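Local coordinates for G protein alpha subunit (Entamoeba histolytica, PDB 4FID) that binds guanine nucleotides as the alpha subunit of a heterotrimeric G protein and probably relays receptor signals, ending them by GTP hydrolysis, at residues K18-A22 with L165-G169. Numbering follows the deposited sequence.
Sequences KSTIA and LIDVG. With GDP (guanosine-5'-diphosphate), chain C.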
ATOM      1  N   LYS A  18       1.993   1.275   3.579  1.00 26.47           N
ATOM      2  CA  LYS A  18       2.119   1.267   5.043  1.00 23.74           C
ATOM      3  C   LYS A  18       0.969   2.003   5.718  1.00 31.23           C
ATOM      4  O   LYS A  18       0.561   1.661   6.842  1.00 35.77           O
ATOM      5  CB  LYS A  18       3.488   1.796   5.487  1.00 21.19           C
ATOM      6  CG  LYS A  18       3.510   3.159   6.111  1.00 25.52           C
ATOM      7  CD  LYS A  18       4.971   3.647   6.280  1.00 33.98           C
ATOM      8  CE  LYS A  18       5.164   5.052   5.717  1.00 35.11           C
ATOM      9  NZ  LYS A  18       3.891   5.852   5.813  1.00 43.72           N
ATOM     10  N   SER A  19       0.427   2.997   5.021  1.00 36.63           N
ATOM     11  CA  SER A  19      -0.726   3.753   5.524  1.00 40.72           C
ATOM     12  C   SER A  19      -1.993   2.892   5.488  1.00 34.24           C
ATOM     13  O   SER A  19      -2.853   2.995   6.354  1.00 33.67           O
ATOM     14  CB  SER A  19      -0.893   5.066   4.746  1.00 48.61           C
ATOM     15  OG  SER A  19      -2.220   5.245   4.283  1.00 55.30           O
ATOM     16  N   THR A  20      -2.085   2.011   4.501  1.00 30.35           N
ATOM     17  CA  THR A  20      -3.185   1.064   4.449  1.00 25.11           C
ATOM     18  C   THR A  20      -3.106   0.049   5.590  1.00 31.18           C
ATOM     19  O   THR A  20      -4.113  -0.343   6.173  1.00 28.77           O
ATOM     20  CB  THR A  20      -3.168   0.295   3.150  1.00 20.33           C
ATOM     21  OG1 THR A  20      -3.209   1.217   2.048  1.00 23.81           O
ATOM     22  CG2 THR A  20      -4.371  -0.667   3.112  1.00 14.33           C
ATOM     23  N   ILE A  21      -1.896  -0.380   5.914  1.00 32.07           N
ATOM     24  CA  ILE A  21      -1.732  -1.254   7.058  1.00 36.89           C
ATOM     25  C   ILE A  21      -2.236  -0.574   8.346  1.00 37.17           C
ATOM     26  O   ILE A  21      -2.891  -1.204   9.165  1.00 40.32           O
ATOM     27  CB  ILE A  21      -0.262  -1.631   7.235  1.00 37.03           C
ATOM     28  CG1 ILE A  21       0.278  -2.299   5.964  1.00 34.76           C
ATOM     29  CG2 ILE A  21      -0.086  -2.482   8.487  1.00 30.11           C
ATOM     30  CD1 ILE A  21      -0.244  -3.684   5.742  1.00 36.97           C
ATOM     31  N   ALA A  22      -1.911   0.705   8.520  1.00 31.06           N
ATOM     32  CA  ALA A  22      -2.284   1.442   9.723  1.00 35.61           C
ATOM     33  C   ALA A  22      -3.798   1.639   9.871  1.00 36.40           C
ATOM     34  O   ALA A  22      -4.340   1.550  10.976  1.00 35.52           O
ATOM     35  CB  ALA A  22      -1.567   2.781   9.764  1.00 37.09           C
ATOM     36  N   LEU A 165       0.747   2.692  18.080  1.00 35.87           N
ATOM     37  CA  LEU A 165       1.215   2.597  16.709  1.00 38.26           C
ATOM     38  C   LEU A 165       1.686   3.982  16.289  1.00 41.63           C
ATOM     39  O   LEU A 165       0.933   4.953  16.414  1.00 42.10           O
ATOM     40  CB  LEU A 165       0.069   2.086  15.812  1.00 40.96           C
ATOM     41  CG  LEU A 165       0.286   1.599  14.366  1.00 42.23           C
ATOM     42  CD1 LEU A 165       0.579   2.750  13.435  1.00 40.19           C
ATOM     43  CD2 LEU A 165       1.401   0.572  14.266  1.00 45.04           C
ATOM     44  N   ILE A 166       2.937   4.078  15.828  1.00 39.23           N
ATOM     45  CA  ILE A 166       3.478   5.330  15.308  1.00 38.16           C
ATOM     46  C   ILE A 166       3.720   5.188  13.828  1.00 39.59           C
ATOM     47  O   ILE A 166       4.601   4.434  13.417  1.00 39.15           O
ATOM     48  CB  ILE A 166       4.814   5.688  15.965  1.00 41.07           C
ATOM     49  CG1 ILE A 166       4.652   5.740  17.492  1.00 36.02           C
ATOM     50  CG2 ILE A 166       5.385   7.022  15.355  1.00 17.12           C
ATOM     51  CD1 ILE A 166       5.952   5.719  18.246  1.00 33.04           C
ATOM     52  N   ASP A 167       2.932   5.901  13.024  1.00 40.51           N
ATOM     53  CA  ASP A 167       3.033   5.826  11.558  1.00 37.28           C
ATOM     54  C   ASP A 167       3.856   7.003  11.032  1.00 35.84           C
ATOM     55  O   ASP A 167       3.385   8.141  11.016  1.00 36.07           O
ATOM     56  CB  ASP A 167       1.630   5.801  10.939  1.00 33.69           C
ATOM     57  CG  ASP A 167       1.642   5.815   9.423  1.00 43.02           C
ATOM     58  OD1 ASP A 167       0.545   5.962   8.847  1.00 51.97           O
ATOM     59  OD2 ASP A 167       2.719   5.686   8.794  1.00 41.01           O
ATOM     60  N   VAL A 168       5.094   6.735  10.628  1.00 38.01           N
ATOM     61  CA  VAL A 168       5.989   7.803  10.187  1.00 42.95           C
ATOM     62  C   VAL A 168       5.940   7.985   8.674  1.00 46.68           C
ATOM     63  O   VAL A 168       6.351   7.107   7.937  1.00 46.61           O
ATOM     64  CB  VAL A 168       7.450   7.530  10.588  1.00 37.47           C
ATOM     65  CG1 VAL A 168       8.295   8.743  10.282  1.00 36.59           C
ATOM     66  CG2 VAL A 168       7.561   7.168  12.060  1.00 29.33           C
ATOM     67  N   GLY A 169       5.432   9.122   8.214  1.00 56.27           N
ATOM     68  CA  GLY A 169       5.375   9.401   6.789  1.00 65.78           C
ATOM     69  C   GLY A 169       6.396  10.452   6.372  1.00 76.96           C
ATOM     70  O   GLY A 169       7.530  10.437   6.859  1.00 83.71           O
TER
HETATM   71  PB  GDP C 401       1.875   5.186   2.123  1.00 69.21           P
HETATM   72  O1B GDP C 401       0.988   6.247   2.724  1.00 71.41           O
HETATM   73  O2B GDP C 401       2.971   5.853   1.324  1.00 70.95           O
HETATM   74  O3B GDP C 401       2.476   4.401   3.262  1.00 69.23           O
HETATM   75  O3A GDP C 401       1.062   4.185   1.128  1.00 69.85           O
HETATM   76  PA  GDP C 401      -0.560   4.065   1.059  1.00 98.76           P
HETATM   77  O1A GDP C 401      -1.111   3.274   2.227  1.00 84.66           O
HETATM   78  O2A GDP C 401      -1.216   5.433   0.994  1.00103.93           O
HETATM   79  O5' GDP C 401      -0.828   3.296  -0.341  1.00 81.22           O
HETATM   80  C5' GDP C 401      -1.638   3.904  -1.352  1.00 81.05           C
HETATM   81  C4' GDP C 401      -2.424   2.877  -2.181  1.00 79.49           C
HETATM   82  O4' GDP C 401      -1.855   1.562  -2.114  1.00 74.85           O
HETATM   83  C3' GDP C 401      -3.884   2.761  -1.743  1.00 74.05           C
HETATM   84  O3' GDP C 401      -4.749   3.015  -2.869  1.00 69.13           O
HETATM   85  C2' GDP C 401      -4.028   1.334  -1.231  1.00 66.45           C
HETATM   86  O2' GDP C 401      -5.344   0.810  -1.486  1.00 55.38           O
HETATM   87  C1' GDP C 401      -2.905   0.600  -1.969  1.00 67.15           C
HETATM   88  N9  GDP C 401      -2.449  -0.636  -1.266  1.00 59.96           N
HETATM   89  C8  GDP C 401      -1.751  -0.735  -0.113  1.00 48.31           C
HETATM   90  N7  GDP C 401      -1.516  -2.036   0.211  1.00 41.40           N
HETATM   91  C5  GDP C 401      -2.068  -2.799  -0.750  1.00 49.83           C
HETATM   92  C6  GDP C 401      -2.204  -4.251  -1.038  1.00 54.30           C
HETATM   93  O6  GDP C 401      -1.720  -5.108  -0.276  1.00 52.59           O
HETATM   94  N1  GDP C 401      -2.866  -4.626  -2.137  1.00 61.17           N
HETATM   95  C2  GDP C 401      -3.395  -3.729  -2.993  1.00 63.65           C
HETATM   96  N2  GDP C 401      -4.038  -4.184  -4.092  1.00 66.45           N
HETATM   97  N3  GDP C 401      -3.312  -2.386  -2.803  1.00 60.44           N
HETATM   98  C4  GDP C 401      -2.675  -1.874  -1.721  1.00 58.43           C
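Asp167 holds its CG anti to the backbone N (chi1 176°), which carries the carboxylate off strand 162-167 toward the start of helix 18-28, while the chain of Lys18, extended at chi2 (-170°) and bent at its last two torsions, curls its ammonium group round to meet it. The resulting salt bridge, 3.2 Å from Lys18 NZ to Asp167 OD2, uses the syn lone pair of that oxygen. On its other flank NZ makes a weak hydrogen bond of 3.3 Å to GDP O3B, so the amine sits between a carboxylate and the beta-phosphate. The length and positive charge of lysine suit this bridging place. Lys18 and Ser19 close the P-loop (Walker A) of the Ras-like domain as helix 18-28 begins, and Asp167, at the end of strand 162-167, opens the DxxG motif (Asp167 to Gly170), residues predicted to bind GTP. The segments 18-22 and 165-167 run roughly antiparallel, their axes at 152°. The N-terminal turn of the helix supplies further grips on GDP: Ser19 N donates to O3B over 3.0 Å, and Thr20 OG1 reaches O1A at 2.9 Å. Short hydroxyl side chains suit this end, where backbone amides and side chains can address the phosphates together. Ser19, a predicted magnesium ligand, also lies against Thr148, another predicted one. One turn on, Ala22 is small enough to let the helix come close to the strand: its CB lies 3.9 Å from Asp167 OD1 and touches Leu165 CD1 at 4.3 Å. Leu165 in turn packs on Val8 and Phe156 of the two flanking strands.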